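Local coordinates for Alr3699 protein (Nostoc sp., PDB 4XSU) that is a GT-B-fold member of the glycosyltransferase families, a two-domain protein that holds uridine-5'-diphosphate and alpha-D-glucopyranose in the cleft between its Rossmann-like halves, at residues H127-P132 with P293-R298; S216-Q221 with H288-P293. One frame throughout, in Å; residues are numbered along the deposited sequence.

Contact 1. Residues H127-P132 with P293-R298; sequences HDILSP and PEPFGR. With GLC (alpha-D-glucopyranose), chain J; UDP (uridine-5'-diphosphate), chain K.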
ATOM      1  N   HIS B 127     -15.322  -7.185 -13.275  1.00 42.78           N
ATOM      2  CA  HIS B 127     -15.605  -8.505 -13.857  1.00 39.38           C
ATOM      3  C   HIS B 127     -16.036  -9.459 -12.771  1.00 41.34           C
ATOM      4  O   HIS B 127     -16.164 -10.645 -13.015  1.00 41.58           O
ATOM      5  CB  HIS B 127     -14.369  -9.090 -14.554  1.00 37.69           C
ATOM      6  CG  HIS B 127     -13.874  -8.283 -15.710  1.00 36.20           C
ATOM      7  ND1 HIS B 127     -14.530  -8.229 -16.924  1.00 42.11           N
ATOM      8  CD2 HIS B 127     -12.772  -7.511 -15.846  1.00 40.51           C
ATOM      9  CE1 HIS B 127     -13.850  -7.457 -17.759  1.00 43.36           C
ATOM     10  NE2 HIS B 127     -12.775  -7.010 -17.126  1.00 43.24           N
ATOM     11  N   ASP B 128     -16.268  -8.963 -11.556  1.00 43.17           N
ATOM     12  CA  ASP B 128     -16.597  -9.838 -10.444  1.00 39.48           C
ATOM     13  C   ASP B 128     -17.975  -9.487  -9.899  1.00 40.56           C
ATOM     14  O   ASP B 128     -18.519  -8.395 -10.144  1.00 39.74           O
ATOM     15  CB  ASP B 128     -15.558  -9.707  -9.304  1.00 46.24           C
ATOM     16  CG  ASP B 128     -14.096  -9.869  -9.766  1.00 49.98           C
ATOM     17  OD1 ASP B 128     -13.795 -10.792 -10.547  1.00 54.98           O
ATOM     18  OD2 ASP B 128     -13.231  -9.078  -9.308  1.00 54.43           O
ATOM     19  N   ILE B 129     -18.531 -10.430  -9.159  1.00 37.34           N
ATOM     20  CA  ILE B 129     -19.726 -10.231  -8.425  1.00 40.35           C
ATOM     21  C   ILE B 129     -19.232 -10.085  -6.995  1.00 45.27           C
ATOM     22  O   ILE B 129     -18.728 -11.055  -6.396  1.00 39.41           O
ATOM     23  CB  ILE B 129     -20.702 -11.437  -8.539  1.00 42.47           C
ATOM     24  CG1 ILE B 129     -21.502 -11.384  -9.857  1.00 49.75           C
ATOM     25  CG2 ILE B 129     -21.675 -11.492  -7.365  1.00 41.76           C
ATOM     26  CD1 ILE B 129     -22.478 -12.555 -10.062  1.00 47.59           C
ATOM     27  N   LEU B 130     -19.422  -8.881  -6.443  1.00 47.09           N
ATOM     28  CA  LEU B 130     -18.845  -8.513  -5.165  1.00 44.04           C
ATOM     29  C   LEU B 130     -19.788  -8.896  -4.095  1.00 45.11           C
ATOM     30  O   LEU B 130     -20.459  -8.037  -3.514  1.00 50.77           O
ATOM     31  CB  LEU B 130     -18.573  -7.013  -5.130  1.00 45.46           C
ATOM     32  CG  LEU B 130     -17.436  -6.612  -6.077  1.00 43.06           C
ATOM     33  CD1 LEU B 130     -17.399  -5.116  -6.267  1.00 42.04           C
ATOM     34  CD2 LEU B 130     -16.099  -7.148  -5.576  1.00 42.04           C
ATOM     35  N   SER B 131     -19.841 -10.193  -3.822  1.00 41.70           N
ATOM     36  CA  SER B 131     -20.738 -10.706  -2.818  1.00 42.12           C
ATOM     37  C   SER B 131     -19.959 -11.483  -1.772  1.00 43.49           C
ATOM     38  O   SER B 131     -18.860 -11.954  -2.043  1.00 44.34           O
ATOM     39  CB  SER B 131     -21.749 -11.643  -3.478  1.00 48.52           C
ATOM     40  OG  SER B 131     -21.180 -12.924  -3.725  1.00 52.98           O
ATOM     41  N   PRO B 132     -20.554 -11.706  -0.634  1.00 45.83           N
ATOM     42  CA  PRO B 132     -19.891 -12.423   0.431  1.00 53.01           C
ATOM     43  C   PRO B 132     -19.521 -13.818  -0.017  1.00 61.46           C
ATOM     44  O   PRO B 132     -18.484 -14.307   0.345  1.00 69.30           O
ATOM     45  CB  PRO B 132     -20.960 -12.504   1.484  1.00 51.08           C
ATOM     46  CG  PRO B 132     -21.833 -11.352   1.236  1.00 48.15           C
ATOM     47  CD  PRO B 132     -21.646 -10.875  -0.144  1.00 44.55           C
ATOM     48  N   PRO B 293     -22.825 -17.926  -8.176  1.00 49.76           N
ATOM     49  CA  PRO B 293     -23.271 -17.129  -9.309  1.00 49.14           C
ATOM     50  C   PRO B 293     -22.150 -16.666 -10.218  1.00 49.30           C
ATOM     51  O   PRO B 293     -21.158 -16.138  -9.741  1.00 55.25           O
ATOM     52  CB  PRO B 293     -23.976 -15.936  -8.640  1.00 49.64           C
ATOM     53  CG  PRO B 293     -24.490 -16.471  -7.336  1.00 47.27           C
ATOM     54  CD  PRO B 293     -23.446 -17.475  -6.903  1.00 50.39           C
ATOM     55  N   GLU B 294     -22.352 -16.801 -11.506  1.00 48.34           N
ATOM     56  CA  GLU B 294     -21.360 -16.453 -12.465  1.00 48.28           C
ATOM     57  C   GLU B 294     -21.534 -15.042 -12.865  1.00 48.35           C
ATOM     58  O   GLU B 294     -22.613 -14.660 -13.207  1.00 55.06           O
ATOM     59  CB  GLU B 294     -21.543 -17.300 -13.698  1.00 52.70           C
ATOM     60  CG  GLU B 294     -20.520 -17.045 -14.771  1.00 54.16           C
ATOM     61  CD  GLU B 294     -19.255 -17.805 -14.531  1.00 52.77           C
ATOM     62  OE1 GLU B 294     -19.317 -18.934 -14.057  1.00 45.76           O
ATOM     63  OE2 GLU B 294     -18.199 -17.273 -14.818  1.00 53.02           O
ATOM     64  N   PRO B 295     -20.484 -14.245 -12.843  1.00 53.03           N
ATOM     65  CA  PRO B 295     -20.616 -12.854 -13.233  1.00 50.78           C
ATOM     66  C   PRO B 295     -20.996 -12.682 -14.654  1.00 48.59           C
ATOM     67  O   PRO B 295     -21.901 -11.975 -14.923  1.00 54.47           O
ATOM     68  CB  PRO B 295     -19.207 -12.328 -13.079  1.00 49.46           C
ATOM     69  CG  PRO B 295     -18.659 -13.115 -12.002  1.00 52.86           C
ATOM     70  CD  PRO B 295     -19.204 -14.485 -12.182  1.00 55.38           C
ATOM     71  N   PHE B 296     -20.343 -13.370 -15.556  1.00 45.88           N
ATOM     72  CA  PHE B 296     -20.710 -13.271 -16.941  1.00 46.28           C
ATOM     73  C   PHE B 296     -20.846 -14.630 -17.568  1.00 47.89           C
ATOM     74  O   PHE B 296     -21.922 -15.111 -17.768  1.00 49.29           O
ATOM     75  CB  PHE B 296     -19.688 -12.493 -17.704  1.00 45.94           C
ATOM     76  CG  PHE B 296     -20.083 -12.214 -19.098  1.00 50.74           C
ATOM     77  CD1 PHE B 296     -21.097 -11.344 -19.366  1.00 52.27           C
ATOM     78  CD2 PHE B 296     -19.460 -12.821 -20.135  1.00 47.41           C
ATOM     79  CE1 PHE B 296     -21.473 -11.074 -20.649  1.00 52.48           C
ATOM     80  CE2 PHE B 296     -19.827 -12.554 -21.422  1.00 50.35           C
ATOM     81  CZ  PHE B 296     -20.830 -11.675 -21.681  1.00 49.81           C
ATOM     82  N   GLY B 297     -19.718 -15.261 -17.804  1.00 50.96           N
ATOM     83  CA  GLY B 297     -19.650 -16.562 -18.421  1.00 47.16           C
ATOM     84  C   GLY B 297     -19.357 -16.489 -19.888  1.00 45.15           C
ATOM     85  O   GLY B 297     -20.213 -16.613 -20.701  1.00 44.98           O
ATOM     86  N   ARG B 298     -18.098 -16.321 -20.212  1.00 48.99           N
ATOM     87  CA  ARG B 298     -17.647 -16.193 -21.572  1.00 49.01           C
ATOM     88  C   ARG B 298     -17.927 -17.435 -22.357  1.00 48.79           C
ATOM     89  O   ARG B 298     -18.174 -17.380 -23.529  1.00 47.82           O
ATOM     90  CB  ARG B 298     -16.168 -15.910 -21.610  1.00 47.32           C
ATOM     91  CG  ARG B 298     -15.832 -14.462 -21.505  1.00 49.16           C
ATOM     92  CD  ARG B 298     -14.375 -14.262 -21.230  1.00 45.22           C
ATOM     93  NE  ARG B 298     -13.642 -14.192 -22.456  1.00 40.24           N
ATOM     94  CZ  ARG B 298     -13.578 -13.122 -23.203  1.00 45.70           C
ATOM     95  NH1 ARG B 298     -14.193 -12.033 -22.825  1.00 49.52           N
ATOM     96  NH2 ARG B 298     -12.910 -13.146 -24.318  1.00 45.25           N
TER
HETATM   97  C1  GLC J 401     -14.743 -12.326 -15.212  1.00 51.66           C
HETATM   98  C2  GLC J 401     -15.964 -13.027 -14.608  1.00 52.83           C
HETATM   99  C3  GLC J 401     -16.780 -13.832 -15.620  1.00 52.69           C
HETATM  100  C4  GLC J 401     -16.812 -13.159 -16.993  1.00 50.86           C
HETATM  101  C5  GLC J 401     -15.452 -12.623 -17.451  1.00 51.14           C
HETATM  102  C6  GLC J 401     -15.533 -11.125 -17.729  1.00 50.87           C
HETATM  103  O1  GLC J 401     -13.623 -12.486 -14.333  1.00 65.29           O
HETATM  104  O2  GLC J 401     -15.529 -13.899 -13.558  1.00 47.98           O
HETATM  105  O3  GLC J 401     -18.118 -13.988 -15.135  1.00 44.98           O
HETATM  106  O4  GLC J 401     -17.297 -14.096 -17.962  1.00 61.73           O
HETATM  107  O5  GLC J 401     -14.416 -12.864 -16.494  1.00 55.70           O
HETATM  108  O6  GLC J 401     -16.208 -10.907 -18.973  1.00 45.22           O
HETATM  109  N1  UDP K 402     -10.536 -20.656 -21.781  1.00 39.36           N
HETATM  110  C2  UDP K 402      -9.378 -21.132 -22.431  1.00 39.23           C
HETATM  111  N3  UDP K 402      -8.804 -22.274 -22.036  1.00 40.27           N
HETATM  112  C4  UDP K 402      -9.318 -22.981 -21.022  1.00 44.47           C
HETATM  113  C5  UDP K 402     -10.458 -22.533 -20.366  1.00 42.72           C
HETATM  114  C6  UDP K 402     -11.061 -21.348 -20.767  1.00 43.30           C
HETATM  115  O2  UDP K 402      -8.885 -20.484 -23.380  1.00 44.34           O
HETATM  116  O4  UDP K 402      -8.770 -24.047 -20.664  1.00 51.85           O
HETATM  117  C1' UDP K 402     -11.159 -19.405 -22.218  1.00 44.50           C
HETATM  118  C2' UDP K 402     -12.574 -19.679 -22.701  1.00 44.92           C
HETATM  119  O2' UDP K 402     -12.719 -19.258 -24.060  1.00 42.19           O
HETATM  120  C3' UDP K 402     -13.493 -18.873 -21.806  1.00 42.30           C
HETATM  121  C4' UDP K 402     -12.595 -18.144 -20.818  1.00 47.02           C
HETATM  122  O4' UDP K 402     -11.241 -18.498 -21.115  1.00 46.11           O
HETATM  123  O3' UDP K 402     -14.231 -17.927 -22.586  1.00 37.24           O
HETATM  124  C5' UDP K 402     -12.925 -18.532 -19.382  1.00 49.19           C
HETATM  125  O5' UDP K 402     -13.536 -17.428 -18.720  1.00 43.99           O
HETATM  126  PA  UDP K 402     -14.985 -17.585 -18.036  1.00 45.01           P
HETATM  127  O1A UDP K 402     -15.659 -18.797 -18.632  1.00 61.45           O
HETATM  128  O2A UDP K 402     -15.674 -16.242 -18.075  1.00 44.26           O
HETATM  129  O3A UDP K 402     -14.616 -17.917 -16.504  1.00 52.12           O
HETATM  130  PB  UDP K 402     -13.570 -16.997 -15.697  1.00 49.68           P
HETATM  131  O1B UDP K 402     -12.234 -17.655 -15.952  1.00 52.68           O
HETATM  132  O2B UDP K 402     -13.723 -15.634 -16.328  1.00 44.09           O
HETATM  133  O3B UDP K 402     -14.042 -17.078 -14.266  1.00 44.49           O
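Across the interdomain cleft of this GT-B fold, I129 of the N-terminal half packs against P293 and P295 of the C-terminal half, beside the bound GLC and UDP. The I129 chain is extended at chi2 (179°), which carries CD1 to 3.7 Å from P295 CA, with the carbonyl oxygens of P293 and E294 close by. CD1 also lies 4.0 Å from P293 CB, and CG1 meets P295 CG. A branched aliphatic chain suits this place because CG1 and CD1 can lie against both prolines by van der Waals contact; no hydrogen bond joins the two segments. S161 and A164 of helix 159-167 also touch the I129 side chain.

H127 O rests 3.5 Å from P295 CB. The imidazole flanks the sugar near GLC C6, and H127 NE2 hydrogen-bonds to N103 OD1, which helps hold the ring's rotation.

Beyond P295 the chain turns its amides to the ligands. G297 N bonds GLC O4 at 2.7 Å, although the sugar's exact place is less sure because several of its atoms crowd the protein. G297 has a positive phi (98°), where a side chain would jam against the preceding carbonyl, and it stands at the N-cap position of helix 298-305. At that helix's first turn, R298 N points almost straight at UDP O2A, 3.2 Å away with an N-H...O angle of 172°.

Contact 2. Residues S216-Q221 with H288-P293; sequences SPWKGQ and HTSTAP. With UDP (uridine-5'-diphosphate), chain K.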
ATOM      1  N   SER B 216     -11.988 -25.450 -10.497  1.00 62.26           N
ATOM      2  CA  SER B 216     -12.172 -24.749  -9.256  1.00 56.78           C
ATOM      3  C   SER B 216     -13.538 -25.092  -8.738  1.00 54.46           C
ATOM      4  O   SER B 216     -14.510 -24.942  -9.446  1.00 65.49           O
ATOM      5  CB  SER B 216     -12.051 -23.246  -9.487  1.00 60.69           C
ATOM      6  OG  SER B 216     -12.356 -22.541  -8.305  1.00 66.41           O
ATOM      7  N   PRO B 217     -13.633 -25.545  -7.491  1.00 54.38           N
ATOM      8  CA  PRO B 217     -14.895 -26.076  -6.976  1.00 56.08           C
ATOM      9  C   PRO B 217     -16.154 -25.321  -7.379  1.00 55.75           C
ATOM     10  O   PRO B 217     -17.185 -25.943  -7.627  1.00 54.71           O
ATOM     11  CB  PRO B 217     -14.716 -25.983  -5.457  1.00 56.89           C
ATOM     12  CG  PRO B 217     -13.245 -26.066  -5.251  1.00 56.05           C
ATOM     13  CD  PRO B 217     -12.615 -25.406  -6.435  1.00 53.94           C
ATOM     14  N   TRP B 218     -16.081 -23.993  -7.434  1.00 55.92           N
ATOM     15  CA  TRP B 218     -17.288 -23.205  -7.670  1.00 55.49           C
ATOM     16  C   TRP B 218     -17.694 -23.206  -9.126  1.00 52.46           C
ATOM     17  O   TRP B 218     -18.799 -22.800  -9.446  1.00 55.09           O
ATOM     18  CB  TRP B 218     -17.170 -21.774  -7.129  1.00 51.54           C
ATOM     19  CG  TRP B 218     -16.448 -20.778  -7.976  1.00 47.79           C
ATOM     20  CD1 TRP B 218     -15.137 -20.477  -7.909  1.00 50.46           C
ATOM     21  CD2 TRP B 218     -17.011 -19.906  -8.974  1.00 46.43           C
ATOM     22  NE1 TRP B 218     -14.826 -19.488  -8.813  1.00 48.17           N
ATOM     23  CE2 TRP B 218     -15.966 -19.111  -9.468  1.00 46.63           C
ATOM     24  CE3 TRP B 218     -18.298 -19.727  -9.498  1.00 48.47           C
ATOM     25  CZ2 TRP B 218     -16.154 -18.147 -10.477  1.00 49.42           C
ATOM     26  CZ3 TRP B 218     -18.492 -18.770 -10.514  1.00 44.00           C
ATOM     27  CH2 TRP B 218     -17.422 -17.999 -10.990  1.00 49.10           C
ATOM     28  N   LYS B 219     -16.793 -23.656  -9.993  1.00 50.40           N
ATOM     29  CA  LYS B 219     -17.115 -23.864 -11.391  1.00 49.18           C
ATOM     30  C   LYS B 219     -17.845 -25.182 -11.607  1.00 49.07           C
ATOM     31  O   LYS B 219     -18.317 -25.442 -12.696  1.00 47.89           O
ATOM     32  CB  LYS B 219     -15.852 -23.821 -12.218  1.00 47.49           C
ATOM     33  CG  LYS B 219     -15.215 -22.459 -12.236  1.00 48.66           C
ATOM     34  CD  LYS B 219     -16.095 -21.454 -12.951  1.00 49.83           C
ATOM     35  CE  LYS B 219     -15.295 -20.235 -13.308  1.00 53.82           C
ATOM     36  NZ  LYS B 219     -16.023 -19.258 -14.149  1.00 58.63           N
ATOM     37  N   GLY B 220     -17.894 -26.016 -10.568  1.00 53.06           N
ATOM     38  CA  GLY B 220     -18.763 -27.188 -10.523  1.00 54.56           C
ATOM     39  C   GLY B 220     -18.548 -28.252 -11.589  1.00 57.24           C
ATOM     40  O   GLY B 220     -19.524 -28.819 -12.078  1.00 61.24           O
ATOM     41  N   GLN B 221     -17.292 -28.546 -11.947  1.00 56.20           N
ATOM     42  CA  GLN B 221     -17.020 -29.698 -12.828  1.00 52.77           C
ATOM     43  C   GLN B 221     -17.545 -30.977 -12.187  1.00 54.41           C
ATOM     44  O   GLN B 221     -17.976 -31.886 -12.872  1.00 57.59           O
ATOM     45  CB  GLN B 221     -15.543 -29.870 -13.138  1.00 49.32           C
ATOM     46  CG  GLN B 221     -14.954 -28.856 -14.120  1.00 50.55           C
ATOM     47  CD  GLN B 221     -14.558 -27.564 -13.437  1.00 49.11           C
ATOM     48  OE1 GLN B 221     -14.771 -27.406 -12.228  1.00 53.10           O
ATOM     49  NE2 GLN B 221     -13.975 -26.643 -14.193  1.00 44.93           N
ATOM     50  N   HIS B 288     -22.220 -25.233 -18.664  1.00 59.87           N
ATOM     51  CA  HIS B 288     -21.734 -24.331 -17.638  1.00 50.98           C
ATOM     52  C   HIS B 288     -22.452 -24.782 -16.399  1.00 48.00           C
ATOM     53  O   HIS B 288     -23.664 -24.926 -16.418  1.00 51.78           O
ATOM     54  CB  HIS B 288     -22.051 -22.891 -18.025  1.00 52.41           C
ATOM     55  CG  HIS B 288     -21.836 -21.901 -16.921  1.00 58.83           C
ATOM     56  ND1 HIS B 288     -22.704 -21.773 -15.856  1.00 58.41           N
ATOM     57  CD2 HIS B 288     -20.867 -20.973 -16.728  1.00 54.32           C
ATOM     58  CE1 HIS B 288     -22.262 -20.829 -15.044  1.00 58.70           C
ATOM     59  NE2 HIS B 288     -21.155 -20.326 -15.555  1.00 52.65           N
ATOM     60  N   THR B 289     -21.709 -25.034 -15.324  1.00 50.47           N
ATOM     61  CA  THR B 289     -22.262 -25.701 -14.138  1.00 50.17           C
ATOM     62  C   THR B 289     -21.911 -25.067 -12.791  1.00 48.86           C
ATOM     63  O   THR B 289     -21.982 -25.742 -11.751  1.00 52.27           O
ATOM     64  CB  THR B 289     -21.774 -27.168 -14.103  1.00 52.29           C
ATOM     65  OG1 THR B 289     -20.331 -27.215 -13.937  1.00 47.54           O
ATOM     66  CG2 THR B 289     -22.209 -27.877 -15.406  1.00 52.96           C
ATOM     67  N   SER B 290     -21.554 -23.787 -12.797  1.00 49.41           N
ATOM     68  CA  SER B 290     -21.095 -23.093 -11.577  1.00 47.71           C
ATOM     69  C   SER B 290     -22.058 -23.196 -10.406  1.00 48.63           C
ATOM     70  O   SER B 290     -23.226 -22.893 -10.548  1.00 52.21           O
ATOM     71  CB  SER B 290     -20.838 -21.629 -11.873  1.00 46.61           C
ATOM     72  OG  SER B 290     -19.838 -21.504 -12.879  1.00 46.33           O
ATOM     73  N   THR B 291     -21.541 -23.621  -9.252  1.00 51.93           N
ATOM     74  CA  THR B 291     -22.293 -23.705  -8.003  1.00 55.63           C
ATOM     75  C   THR B 291     -22.374 -22.365  -7.222  1.00 57.05           C
ATOM     76  O   THR B 291     -22.932 -22.307  -6.111  1.00 54.01           O
ATOM     77  CB  THR B 291     -21.643 -24.735  -7.071  1.00 59.26           C
ATOM     78  OG1 THR B 291     -20.224 -24.606  -7.162  1.00 66.06           O
ATOM     79  CG2 THR B 291     -22.012 -26.122  -7.477  1.00 61.46           C
ATOM     80  N   ALA B 292     -21.802 -21.308  -7.791  1.00 53.02           N
ATOM     81  CA  ALA B 292     -21.907 -19.983  -7.221  1.00 55.59           C
ATOM     82  C   ALA B 292     -22.117 -19.047  -8.397  1.00 51.30           C
ATOM     83  O   ALA B 292     -21.663 -19.348  -9.495  1.00 50.99           O
ATOM     84  CB  ALA B 292     -20.646 -19.616  -6.436  1.00 57.93           C
ATOM     85  N   PRO B 293     -22.825 -17.926  -8.176  1.00 49.76           N
ATOM     86  CA  PRO B 293     -23.271 -17.129  -9.309  1.00 49.14           C
ATOM     87  C   PRO B 293     -22.150 -16.666 -10.218  1.00 49.30           C
ATOM     88  O   PRO B 293     -21.158 -16.138  -9.741  1.00 55.25           O
ATOM     89  CB  PRO B 293     -23.976 -15.936  -8.640  1.00 49.64           C
ATOM     90  CG  PRO B 293     -24.490 -16.471  -7.336  1.00 47.27           C
ATOM     91  CD  PRO B 293     -23.446 -17.475  -6.903  1.00 50.39           C
TER
HETATM   92  N1  UDP K 402     -10.536 -20.656 -21.781  1.00 39.36           N
HETATM   93  C2  UDP K 402      -9.378 -21.132 -22.431  1.00 39.23           C
HETATM   94  N3  UDP K 402      -8.804 -22.274 -22.036  1.00 40.27           N
HETATM   95  C4  UDP K 402      -9.318 -22.981 -21.022  1.00 44.47           C
HETATM   96  C5  UDP K 402     -10.458 -22.533 -20.366  1.00 42.72           C
HETATM   97  C6  UDP K 402     -11.061 -21.348 -20.767  1.00 43.30           C
HETATM   98  O2  UDP K 402      -8.885 -20.484 -23.380  1.00 44.34           O
HETATM   99  O4  UDP K 402      -8.770 -24.047 -20.664  1.00 51.85           O
HETATM  100  C1' UDP K 402     -11.159 -19.405 -22.218  1.00 44.50           C
HETATM  101  C2' UDP K 402     -12.574 -19.679 -22.701  1.00 44.92           C
HETATM  102  O2' UDP K 402     -12.719 -19.258 -24.060  1.00 42.19           O
HETATM  103  C3' UDP K 402     -13.493 -18.873 -21.806  1.00 42.30           C
HETATM  104  C4' UDP K 402     -12.595 -18.144 -20.818  1.00 47.02           C
HETATM  105  O4' UDP K 402     -11.241 -18.498 -21.115  1.00 46.11           O
HETATM  106  O3' UDP K 402     -14.231 -17.927 -22.586  1.00 37.24           O
HETATM  107  C5' UDP K 402     -12.925 -18.532 -19.382  1.00 49.19           C
HETATM  108  O5' UDP K 402     -13.536 -17.428 -18.720  1.00 43.99           O
HETATM  109  PA  UDP K 402     -14.985 -17.585 -18.036  1.00 45.01           P
HETATM  110  O1A UDP K 402     -15.659 -18.797 -18.632  1.00 61.45           O
HETATM  111  O2A UDP K 402     -15.674 -16.242 -18.075  1.00 44.26           O
HETATM  112  O3A UDP K 402     -14.616 -17.917 -16.504  1.00 52.12           O
HETATM  113  PB  UDP K 402     -13.570 -16.997 -15.697  1.00 49.68           P
HETATM  114  O1B UDP K 402     -12.234 -17.655 -15.952  1.00 52.68           O
HETATM  115  O2B UDP K 402     -13.723 -15.634 -16.328  1.00 44.09           O
HETATM  116  O3B UDP K 402     -14.042 -17.078 -14.266  1.00 44.49           O
HETATM  117  O   HOH W   1     -18.698 -23.768 -14.677  1.00 57.13           O
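The backbone carbonyls of W218, K219 and G220 face the loop 289-292, and this is the tight part of the contact. W218 O receives T291 N at 2.9 Å, the donor standing 39° out of the carbonyl plane, while T291 OG1 adds a weak bond and S290 CA a C-H...O contact to the same oxygen. T289 OG1 lies 2.6 Å from G220 O and 3.0 Å from K219 O; with chi1 64° it sits close to both oxygens, though its one proton can serve only one at a time, and H211 NE2 is a further partner. A buried water links K219 O, S290 OG and, weakly, T289 N; S290 OG also hydrogen-bonds E294 OE1. G220 has to be a glycine, since a CB would run into T289 O.

Looser is the partly exposed side, with P217, T291 and the outer part of W218. The indole CE3 packs 3.9 Å from A292 CB, whose small methyl leaves room for the broad ring, and A292 O approaches the ring edge. K219 CD lies over one indole face, and H134 meets the ring edge-to-face.

The K219 side chain starts away from loop 289-292 and, bent at chi2, reaches the diphosphate: NZ bonds UDP O3B at 2.9 Å and also O3A, with E294 as salt-bridge partner. Such a long, flexible lysine at the diphosphate is a feature of the nucleotide site in the C-terminal domain of GT-B glycosyltransferases.

Overall arrangement
Contact 1 joins the two halves of the GT-B fold, whereas contact 2 lies wholly within the C-terminal half; their centres are 11 Å apart. They share P293, and the loop 288-298 runs through both, leading from strand 285-287 to helix 298-305. E294 links the two contacts: its OE2 forms a salt bridge with K219 NZ at 3.0 Å, and its OE1 probably hydrogen-bonds H288 NE2 at 2.7 Å. The W218 ring packs against P295 at 4.1 Å, CH2 to CD. Both contacts touch UDP, whose other partners include E302 and R273, and the W218 side chain comes within about 5 Å of GLC, so the sugar lies beside both.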